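Local coordinates for protein acyl-coenzyme A thioesterase THEM4 (Rhodococcus sp., PDB 2OV9) that probably hydrolyses medium- and long-chain fatty acyl-CoA thioesters, such as octanoyl-, decanoyl- and oleoyl-CoA, to free fatty acids and coenzyme A, at residues Asp78-Glu83 with Leu138-Gly143; Gly149-Met154 with Met179-Arg184; Ala189-Ile192 with Gln198-Val201. All blocks are in the same frame, centred on the assembly; numbering follows the deposited sequence. Where two conformers were deposited one is given.

Contact 1: residues Asp78-Glu83 with Leu138-Gly143; sequences DMWNGE and LDHVLG
The methyl group of Met79 sits between two aromatic rings, Trp80 from its own loop and His140 from helix 131-148, the long helix that the sheet of the hotdog fold wraps. Over one face of the indole, CE stands 3.4 Å above the plane, displaced toward the rim, while Asp78 OD1 lies at its edge in plane. Toward His140 the approach is oblique, with CE 3.6 Å from CE1, and the selenium (modelled as selenomethionine) is 5.0 Å from the imidazole centroid, 37° off the normal. Two extended torsions carry the Met79 chain out from the loop before a bend at chi3 (67°) turns CE toward His140 and Gly143. A flexible, polarisable side chain suits a slot between two rings. Glycine suits position 143 because a CB there would point at the Met79 methyl and collide with it; CE instead lies 3.8 Å from Gly143 C. No direct hydrogen bond joins the segments; one water bridges them, donating to Gly143 O (2.8 Å) and, over a longer 3.3 Å, to Met79 O, which also accepts from Gly82 N. ND1 of His140 is hydrogen-bonded across the dimer interface to NE2 of His130 of the second subunit, whose ring also meets Trp80 edge-to-face. So the loop packs onto the helix beside that interface, while Leu138 and Leu142 meet strands 185-194 and 199-208, and Asp139 meets strand 154-162.

Contact 2: residues Gly149-Met154 with Met179-Arg184; sequences GGKAGM and MSVDGR
Lys151 and Val181 reach toward each other tip to tip, where the chain leaving the long helix of the hotdog fold passes near the end of a beta hairpin. Helix 131-148 ends in a Schellman motif at Gly150, whose positive phi is easy for glycine, and Lys151 is the next residue. Its side chain does not run out straight: CG is anti to the carbonyl carbon, and bends at chi2 (-69°) and chi3 (-78°) fold the aliphatic part round toward the hairpin. CE then meets Val181 CG1 at 3.7 Å, with CG2 slightly farther off at 4.2 Å, so the branched end of the valine receives the last methylene of the lysine. A long side chain suits the place, since the CA atoms of Lys151 and Val181 are 8.9 Å apart, and Lys151 also rests on Ile186 of strand 185-194. Val181, on strand 171-182, offers an apolar surface, as a beta-branched residue readily does in a strand. An alanine here lacks the chain beyond CB and is likely to leave the Val181 methyls without this partner, opening a gap between the segment after the helix and the hairpin end. Gly183 follows with phi and psi fitting the second position of a type II' turn, which favours glycine. Its carbonyl oxygen lies 3.8 Å from Lys151 NZ, too far for a hydrogen bond, though the pair may attract weakly.

Contact 3: residues Ala189-Ile192 with Gln198-Val201; sequences AGDI and QVCV
A classic beta bulge interrupts the hairpin of strands 185-194 and 199-208, with Cys200 and Val201 both facing the single residue Ile192. The chain turns a corner at Cys200, so the second strand departs in a new direction. Ile192 O takes the main share of the pairing: Cys200 N donates to it over 2.8 Å, nearly along the C=O axis, while Val201 N makes a weak second bond to the same oxygen at 3.4 Å. In return Ile192 N donates to Val201 O at 2.8 Å, with an N-H...O angle of 159° and the donor tilted 17° from the carbonyl plane. Ile192 and Val201 are thus an antiparallel hydrogen-bonded pair, and their side chains share one face of the sheet. There Ile192 CD1 comes alongside Val201 CB at 4.3 Å, and both side chains touch Ser134 and Leu138 of helix 131-148; beta-branched, apolar residues fit such a strand face turned to the helix. Ile192 CG2, anti to the backbone N, also lies by CB of Cys200; cysteine is small enough for the corner, and its backbone bonds on to His163 and Arg164. Asp191 takes part by CB, 4.0 Å from Val199 CG1, and by its backbone CA, 3.1 Å from Val201 O. Its carboxylate OD2 forms a salt bridge with Arg193 NH2. The hairpin is therefore joined here by main-chain polarity, apolar contact burying one face, while the acidic charge, which is likely to be balanced by Arg193, two residues along the same strand, adds no direct bond across the strands.

Overall arrangement
The three contacts follow one another along the chain and share the hotdog architecture of helix 131-148 against an antiparallel sheet. Contacts 1 and 2 have centres about 11 Å apart and touch where Ala152 CB packs near Gly82 N, 3.5 Å away. Contact 3 lies about 18 Å from contact 1 and about 21 Å from contact 2, centre to centre, but the helix reaches it: Leu142 CD2 is 3.5 Å from Ala189 C. Contacts 2 and 3 meet on neighbouring strands 171-182 and 185-194. Contact 1 alone is reached by the second subunit, so helix 131-148, packed on the sheet, connects it with the dimer interface, while contact 2 lies at the surface.

Contact 1: residues Asp78-Glu83 with Leu138-Gly143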
ATOM      1  N   ASP B  78       9.679   8.524 -14.175  1.00 52.35           N
ATOM      2  CA  ASP B  78      10.413   8.582 -12.910  1.00 51.61           C
ATOM      3  C   ASP B  78      10.255   9.975 -12.316  1.00 50.98           C
ATOM      4  O   ASP B  78      11.031  10.893 -12.622  1.00 50.39           O
ATOM      5  CB  ASP B  78      11.900   8.223 -13.065  1.00 51.77           C
ATOM      6  CG  ASP B  78      12.599   7.986 -11.709  1.00 52.35           C
ATOM      7  OD1 ASP B  78      11.939   8.137 -10.650  1.00 51.82           O
ATOM      8  OD2 ASP B  78      13.810   7.642 -11.704  1.00 52.01           O
HETATM    9  N   MSE B  79       9.231  10.112 -11.473  1.00 50.19           N
HETATM   10  CA  MSE B  79       8.932  11.344 -10.745  1.00 49.94           C
HETATM   11  C   MSE B  79      10.088  11.783  -9.858  1.00 48.95           C
HETATM   12  O   MSE B  79      10.369  12.974  -9.733  1.00 48.99           O
HETATM   13  CB  MSE B  79       7.692  11.126  -9.871  1.00 49.46           C
HETATM   14  CG  MSE B  79       7.189  12.374  -9.167  1.00 50.37           C
HETATM   15 SE   MSE B  79       5.469  12.074  -8.308  1.00 52.60          SE
HETATM   16  CE  MSE B  79       6.012  10.810  -6.920  1.00 47.38           C
ATOM     17  N   TRP B  80      10.744  10.808  -9.234  1.00 48.41           N
ATOM     18  CA  TRP B  80      11.841  11.069  -8.293  1.00 47.84           C
ATOM     19  C   TRP B  80      13.123  11.499  -9.020  1.00 47.72           C
ATOM     20  O   TRP B  80      14.125  11.840  -8.386  1.00 46.87           O
ATOM     21  CB  TRP B  80      12.079   9.834  -7.403  1.00 47.59           C
ATOM     22  CG  TRP B  80      10.865   9.478  -6.615  1.00 47.28           C
ATOM     23  CD1 TRP B  80      10.509   9.967  -5.395  1.00 47.09           C
ATOM     24  CD2 TRP B  80       9.801   8.610  -7.028  1.00 46.20           C
ATOM     25  NE1 TRP B  80       9.298   9.438  -5.002  1.00 47.14           N
ATOM     26  CE2 TRP B  80       8.838   8.606  -5.991  1.00 46.94           C
ATOM     27  CE3 TRP B  80       9.573   7.826  -8.165  1.00 45.86           C
ATOM     28  CZ2 TRP B  80       7.670   7.839  -6.055  1.00 47.54           C
ATOM     29  CZ3 TRP B  80       8.399   7.070  -8.229  1.00 46.73           C
ATOM     30  CH2 TRP B  80       7.466   7.084  -7.180  1.00 47.16           C
ATOM     31  N   ASN B  81      13.063  11.481 -10.352  1.00 47.82           N
ATOM     32  CA  ASN B  81      14.169  11.931 -11.208  1.00 48.52           C
ATOM     33  C   ASN B  81      13.797  13.185 -12.009  1.00 48.25           C
ATOM     34  O   ASN B  81      14.505  13.567 -12.935  1.00 48.38           O
ATOM     35  CB  ASN B  81      14.608  10.804 -12.146  1.00 48.44           C
ATOM     36  CG  ASN B  81      15.928  11.099 -12.823  1.00 50.45           C
ATOM     37  OD1 ASN B  81      16.057  10.964 -14.042  1.00 52.77           O
ATOM     38  ND2 ASN B  81      16.913  11.530 -12.041  1.00 50.47           N
ATOM     39  N   GLY B  82      12.673  13.809 -11.649  1.00 48.13           N
ATOM     40  CA  GLY B  82      12.255  15.066 -12.260  1.00 47.94           C
ATOM     41  C   GLY B  82      11.475  14.953 -13.560  1.00 47.70           C
ATOM     42  O   GLY B  82      11.334  15.944 -14.293  1.00 48.03           O
ATOM     43  N   GLU B  83      10.951  13.760 -13.836  1.00 46.78           N
ATOM     44  CA  GLU B  83      10.268  13.468 -15.103  1.00 46.32           C
ATOM     45  C   GLU B  83       8.769  13.795 -15.103  1.00 46.23           C
ATOM     46  O   GLU B  83       8.110  13.681 -16.140  1.00 46.36           O
ATOM     47  CB  GLU B  83      10.492  12.009 -15.504  1.00 46.35           C
ATOM     48  CG  GLU B  83      11.954  11.669 -15.713  1.00 45.95           C
ATOM     49  CD  GLU B  83      12.194  10.228 -16.152  1.00 46.87           C
ATOM     50  OE1 GLU B  83      11.222   9.455 -16.299  1.00 47.09           O
ATOM     51  OE2 GLU B  83      13.377   9.870 -16.347  1.00 48.01           O
ATOM     52  N   LEU B 138       1.043   9.340   2.220  1.00 35.21           N
ATOM     53  CA  LEU B 138       1.779  10.590   2.549  1.00 34.91           C
ATOM     54  C   LEU B 138       3.140  10.627   1.840  1.00 35.06           C
ATOM     55  O   LEU B 138       3.542  11.656   1.305  1.00 34.70           O
ATOM     56  CB  LEU B 138       1.936  10.788   4.073  1.00 34.39           C
ATOM     57  CG  LEU B 138       0.658  11.339   4.747  1.00 34.73           C
ATOM     58  CD1 LEU B 138       0.760  11.255   6.247  1.00 33.92           C
ATOM     59  CD2 LEU B 138       0.416  12.773   4.345  1.00 35.55           C
ATOM     60  N   ASP B 139       3.843   9.500   1.829  1.00 34.98           N
ATOM     61  CA  ASP B 139       5.093   9.434   1.089  1.00 34.37           C
ATOM     62  C   ASP B 139       4.888   9.920  -0.361  1.00 34.63           C
ATOM     63  O   ASP B 139       5.586  10.837  -0.839  1.00 33.43           O
ATOM     64  CB  ASP B 139       5.640   8.003   1.109  1.00 34.75           C
ATOM     65  CG  ASP B 139       6.919   7.862   0.317  1.00 38.29           C
ATOM     66  OD1 ASP B 139       7.979   8.226   0.835  1.00 42.16           O
ATOM     67  OD2 ASP B 139       6.872   7.404  -0.834  1.00 41.60           O
ATOM     68  N   HIS B 140       3.935   9.304  -1.059  1.00 33.70           N
ATOM     69  CA  HIS B 140       3.632   9.689  -2.427  1.00 33.56           C
ATOM     70  C   HIS B 140       3.239  11.150  -2.608  1.00 33.47           C
ATOM     71  O   HIS B 140       3.719  11.817  -3.524  1.00 33.24           O
ATOM     72  CB  HIS B 140       2.517   8.834  -3.032  1.00 33.21           C
ATOM     73  CG  HIS B 140       2.467   8.947  -4.519  1.00 31.63           C
ATOM     74  ND1 HIS B 140       3.369   8.296  -5.333  1.00 31.66           N
ATOM     75  CD2 HIS B 140       1.706   9.716  -5.332  1.00 31.69           C
ATOM     76  CE1 HIS B 140       3.138   8.624  -6.593  1.00 31.93           C
ATOM     77  NE2 HIS B 140       2.122   9.471  -6.622  1.00 31.74           N
ATOM     78  N   VAL B 141       2.329  11.637  -1.770  1.00 33.82           N
ATOM     79  CA  VAL B 141       1.973  13.053  -1.806  1.00 34.59           C
ATOM     80  C   VAL B 141       3.178  13.987  -1.705  1.00 34.61           C
ATOM     81  O   VAL B 141       3.216  15.012  -2.400  1.00 33.97           O
ATOM     82  CB  VAL B 141       0.928  13.405  -0.718  1.00 34.60           C
ATOM     83  CG1 VAL B 141       0.594  14.881  -0.771  1.00 36.95           C
ATOM     84  CG2 VAL B 141      -0.329  12.605  -0.993  1.00 35.21           C
ATOM     85  N   LEU B 142       4.142  13.657  -0.830  1.00 34.41           N
ATOM     86  CA  LEU B 142       5.374  14.465  -0.720  1.00 34.26           C
ATOM     87  C   LEU B 142       6.144  14.467  -2.040  1.00 34.38           C
ATOM     88  O   LEU B 142       6.677  15.499  -2.446  1.00 34.00           O
ATOM     89  CB  LEU B 142       6.310  13.967   0.414  1.00 34.46           C
ATOM     90  CG  LEU B 142       5.752  13.978   1.849  1.00 33.86           C
ATOM     91  CD1 LEU B 142       6.862  13.647   2.829  1.00 34.12           C
ATOM     92  CD2 LEU B 142       5.138  15.329   2.156  1.00 31.81           C
ATOM     93  N   GLY B 143       6.201  13.312  -2.702  1.00 34.02           N
ATOM     94  CA  GLY B 143       6.802  13.228  -4.048  1.00 33.82           C
ATOM     95  C   GLY B 143       6.131  14.139  -5.060  1.00 33.82           C
ATOM     96  O   GLY B 143       6.783  14.800  -5.864  1.00 33.91           O
TER
HETATM   97  O   HOH W   1       9.273  14.182  -6.906  1.00 47.89           O

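Contact 2: residues Gly149-Met154 with Met179-Arg184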
ATOM      1  N   GLY B 149       6.495  21.678  -6.870  1.00 35.84           N
ATOM      2  CA  GLY B 149       7.400  22.742  -6.448  1.00 36.64           C
ATOM      3  C   GLY B 149       8.621  22.850  -7.357  1.00 38.02           C
ATOM      4  O   GLY B 149       9.524  23.611  -7.073  1.00 37.89           O
ATOM      5  N   GLY B 150       8.652  22.074  -8.440  1.00 38.76           N
ATOM      6  CA  GLY B 150       9.740  22.143  -9.415  1.00 40.53           C
ATOM      7  C   GLY B 150      11.040  21.508  -8.957  1.00 41.76           C
ATOM      8  O   GLY B 150      12.121  21.833  -9.474  1.00 41.65           O
ATOM      9  N   LYS B 151      10.945  20.591  -7.996  1.00 42.89           N
ATOM     10  CA  LYS B 151      12.129  19.898  -7.489  1.00 44.36           C
ATOM     11  C   LYS B 151      11.987  18.383  -7.597  1.00 45.06           C
ATOM     12  O   LYS B 151      10.901  17.849  -7.818  1.00 45.56           O
ATOM     13  CB  LYS B 151      12.421  20.313  -6.043  1.00 44.60           C
ATOM     14  CG  LYS B 151      13.096  21.681  -5.882  1.00 45.76           C
ATOM     15  CD  LYS B 151      14.558  21.690  -6.394  1.00 46.94           C
ATOM     16  CE  LYS B 151      15.543  21.043  -5.405  1.00 46.96           C
ATOM     17  NZ  LYS B 151      16.965  20.920  -5.919  1.00 47.52           N
ATOM     18  N   ALA B 152      13.103  17.696  -7.460  1.00 45.74           N
ATOM     19  CA  ALA B 152      13.147  16.257  -7.624  1.00 46.42           C
ATOM     20  C   ALA B 152      14.124  15.773  -6.600  1.00 46.52           C
ATOM     21  O   ALA B 152      15.209  16.335  -6.485  1.00 47.26           O
ATOM     22  CB  ALA B 152      13.672  15.911  -9.013  1.00 46.47           C
ATOM     23  N   GLY B 153      13.772  14.724  -5.877  1.00 46.51           N
ATOM     24  CA  GLY B 153      14.737  14.092  -4.990  1.00 46.67           C
ATOM     25  C   GLY B 153      14.354  12.679  -4.628  1.00 46.98           C
ATOM     26  O   GLY B 153      13.162  12.370  -4.534  1.00 47.07           O
HETATM   27  N   MSE B 154      15.370  11.824  -4.470  1.00 47.41           N
HETATM   28  CA  MSE B 154      15.238  10.466  -3.927  0.50 47.80           C
HETATM   29  C   MSE B 154      14.828  10.544  -2.470  1.00 46.82           C
HETATM   30  O   MSE B 154      15.356  11.384  -1.740  1.00 46.97           O
HETATM   31  CB  MSE B 154      16.595   9.763  -3.952  0.50 47.41           C
HETATM   32  CG  MSE B 154      16.910   8.948  -5.167  0.50 48.52           C
HETATM   33 SE   MSE B 154      18.498   7.889  -4.762  0.50 50.84          SE
HETATM   34  CE  MSE B 154      17.673   6.473  -3.696  0.50 49.74           C
HETATM   35  N   MSE B 179       8.991  22.363   1.733  1.00 39.54           N
HETATM   36  CA  MSE B 179       9.164  23.348   2.785  1.00 41.07           C
HETATM   37  C   MSE B 179      10.459  24.128   2.640  1.00 41.22           C
HETATM   38  O   MSE B 179      10.466  25.342   2.831  1.00 41.70           O
HETATM   39  CB  MSE B 179       9.069  22.690   4.157  1.00 40.97           C
HETATM   40  CG  MSE B 179       7.772  21.946   4.365  1.00 44.44           C
HETATM   41 SE   MSE B 179       6.225  23.148   4.348  1.00 53.06          SE
HETATM   42  CE  MSE B 179       6.589  24.066   6.047  1.00 52.17           C
ATOM     43  N   SER B 180      11.547  23.435   2.317  1.00 41.64           N
ATOM     44  CA  SER B 180      12.843  24.084   2.145  1.00 42.56           C
ATOM     45  C   SER B 180      13.766  23.291   1.220  1.00 43.12           C
ATOM     46  O   SER B 180      13.581  22.082   1.029  1.00 43.12           O
ATOM     47  CB  SER B 180      13.524  24.264   3.499  1.00 42.66           C
ATOM     48  OG  SER B 180      13.813  22.997   4.065  1.00 42.58           O
ATOM     49  N   VAL B 181      14.738  23.995   0.642  1.00 43.49           N
ATOM     50  CA  VAL B 181      15.817  23.393  -0.123  1.00 44.40           C
ATOM     51  C   VAL B 181      17.163  23.930   0.397  1.00 44.97           C
ATOM     52  O   VAL B 181      17.344  25.142   0.567  1.00 45.22           O
ATOM     53  CB  VAL B 181      15.719  23.710  -1.641  1.00 44.13           C
ATOM     54  CG1 VAL B 181      16.780  22.920  -2.428  1.00 44.54           C
ATOM     55  CG2 VAL B 181      14.341  23.419  -2.181  1.00 44.31           C
ATOM     56  N   ASP B 182      18.104  23.028   0.648  1.00 45.78           N
ATOM     57  CA  ASP B 182      19.476  23.417   0.962  1.00 46.23           C
ATOM     58  C   ASP B 182      20.389  22.558   0.096  1.00 46.48           C
ATOM     59  O   ASP B 182      20.764  21.448   0.485  1.00 47.07           O
ATOM     60  CB  ASP B 182      19.769  23.206   2.456  1.00 46.44           C
ATOM     61  CG  ASP B 182      21.043  23.918   2.931  1.00 48.26           C
ATOM     62  OD1 ASP B 182      21.896  24.302   2.093  1.00 48.30           O
ATOM     63  OD2 ASP B 182      21.193  24.089   4.165  1.00 49.24           O
ATOM     64  N   GLY B 183      20.731  23.065  -1.088  1.00 46.31           N
ATOM     65  CA  GLY B 183      21.546  22.311  -2.038  1.00 45.96           C
ATOM     66  C   GLY B 183      20.775  21.165  -2.668  1.00 45.63           C
ATOM     67  O   GLY B 183      19.740  21.387  -3.292  1.00 46.06           O
ATOM     68  N   ARG B 184      21.278  19.940  -2.509  1.00 45.21           N
ATOM     69  CA  ARG B 184      20.598  18.744  -3.028  1.00 44.77           C
ATOM     70  C   ARG B 184      19.461  18.327  -2.083  1.00 43.92           C
ATOM     71  O   ARG B 184      18.593  17.527  -2.446  1.00 43.95           O
ATOM     72  CB  ARG B 184      21.589  17.583  -3.234  1.00 44.63           C
ATOM     73  CG  ARG B 184      22.755  17.881  -4.185  1.00 45.67           C
ATOM     74  CD  ARG B 184      23.739  16.708  -4.278  1.00 45.62           C
ATOM     75  NE  ARG B 184      25.122  17.172  -4.474  1.00 49.73           N
ATOM     76  CZ  ARG B 184      26.167  16.390  -4.761  1.00 50.60           C
ATOM     77  NH1 ARG B 184      26.016  15.077  -4.904  1.00 51.83           N
ATOM     78  NH2 ARG B 184      27.377  16.922  -4.910  1.00 50.77           N
TER

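Contact 3: residues Ala189-Ile192 with Gln198-Val201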
ATOM      1  N   ALA B 189       6.741  18.462   3.803  1.00 34.01           N
ATOM      2  CA  ALA B 189       5.818  18.116   4.887  1.00 34.10           C
ATOM      3  C   ALA B 189       4.387  17.904   4.369  1.00 34.85           C
ATOM      4  O   ALA B 189       3.994  18.446   3.331  1.00 35.03           O
ATOM      5  CB  ALA B 189       5.826  19.197   5.983  1.00 34.34           C
ATOM      6  N   GLY B 190       3.601  17.133   5.109  1.00 34.96           N
ATOM      7  CA  GLY B 190       2.224  16.863   4.693  1.00 36.13           C
ATOM      8  C   GLY B 190       1.449  16.309   5.859  1.00 36.44           C
ATOM      9  O   GLY B 190       2.012  16.050   6.932  1.00 35.98           O
ATOM     10  N   ASP B 191       0.144  16.166   5.669  1.00 36.47           N
ATOM     11  CA  ASP B 191      -0.676  15.536   6.687  1.00 36.46           C
ATOM     12  C   ASP B 191      -1.939  15.001   6.066  1.00 36.15           C
ATOM     13  O   ASP B 191      -2.220  15.275   4.889  1.00 36.76           O
ATOM     14  CB  ASP B 191      -0.989  16.499   7.833  1.00 36.65           C
ATOM     15  CG  ASP B 191      -1.621  17.776   7.365  1.00 39.15           C
ATOM     16  OD1 ASP B 191      -2.605  17.727   6.584  1.00 39.01           O
ATOM     17  OD2 ASP B 191      -1.146  18.828   7.814  1.00 38.83           O
ATOM     18  N   ILE B 192      -2.679  14.234   6.853  1.00 34.42           N
ATOM     19  CA  ILE B 192      -3.968  13.673   6.463  1.00 33.80           C
ATOM     20  C   ILE B 192      -4.911  14.226   7.505  1.00 33.37           C
ATOM     21  O   ILE B 192      -4.660  14.053   8.702  1.00 32.34           O
ATOM     22  CB  ILE B 192      -3.992  12.127   6.609  1.00 33.48           C
ATOM     23  CG1 ILE B 192      -3.086  11.484   5.565  1.00 33.78           C
ATOM     24  CG2 ILE B 192      -5.430  11.586   6.480  1.00 32.53           C
ATOM     25  CD1 ILE B 192      -2.931   9.945   5.642  1.00 35.37           C
ATOM     26  N   GLN B 198      -9.257  18.257  11.556  1.00 32.50           N
ATOM     27  CA  GLN B 198      -8.320  17.753  12.556  1.00 32.65           C
ATOM     28  C   GLN B 198      -7.280  16.843  11.915  1.00 32.42           C
ATOM     29  O   GLN B 198      -7.620  16.036  11.042  1.00 32.15           O
ATOM     30  CB  GLN B 198      -9.063  17.052  13.690  1.00 32.64           C
ATOM     31  CG  GLN B 198     -10.061  17.983  14.377  1.00 34.51           C
ATOM     32  CD  GLN B 198     -10.515  17.440  15.708  1.00 41.71           C
ATOM     33  OE1 GLN B 198     -11.644  16.968  15.837  1.00 43.45           O
ATOM     34  NE2 GLN B 198      -9.635  17.493  16.707  1.00 41.89           N
ATOM     35  N   VAL B 199      -6.025  16.962  12.342  1.00 32.71           N
ATOM     36  CA  VAL B 199      -4.954  16.141  11.775  1.00 34.09           C
ATOM     37  C   VAL B 199      -4.966  14.723  12.361  1.00 34.24           C
ATOM     38  O   VAL B 199      -5.048  14.542  13.593  1.00 34.36           O
ATOM     39  CB  VAL B 199      -3.574  16.747  12.078  1.00 35.29           C
ATOM     40  CG1 VAL B 199      -2.459  15.884  11.458  1.00 34.62           C
ATOM     41  CG2 VAL B 199      -3.485  18.178  11.559  1.00 37.07           C
ATOM     42  N   CYS B 200      -4.907  13.726  11.482  1.00 34.30           N
ATOM     43  CA  CYS B 200      -4.846  12.325  11.862  1.00 34.35           C
ATOM     44  C   CYS B 200      -3.406  11.841  11.825  1.00 34.16           C
ATOM     45  O   CYS B 200      -2.916  11.234  12.790  1.00 34.33           O
ATOM     46  CB  CYS B 200      -5.678  11.492  10.881  1.00 34.30           C
ATOM     47  SG  CYS B 200      -7.404  11.834  11.053  1.00 38.82           S
ATOM     48  N   VAL B 201      -2.742  12.096  10.703  1.00 33.54           N
ATOM     49  CA  VAL B 201      -1.346  11.699  10.505  1.00 33.59           C
ATOM     50  C   VAL B 201      -0.597  12.869   9.902  1.00 34.29           C
ATOM     51  O   VAL B 201      -1.135  13.617   9.079  1.00 33.40           O
ATOM     52  CB  VAL B 201      -1.218  10.520   9.522  1.00 34.60           C
ATOM     53  CG1 VAL B 201       0.246   9.934   9.538  1.00 31.94           C
ATOM     54  CG2 VAL B 201      -2.195   9.437   9.891  1.00 36.22           C
TER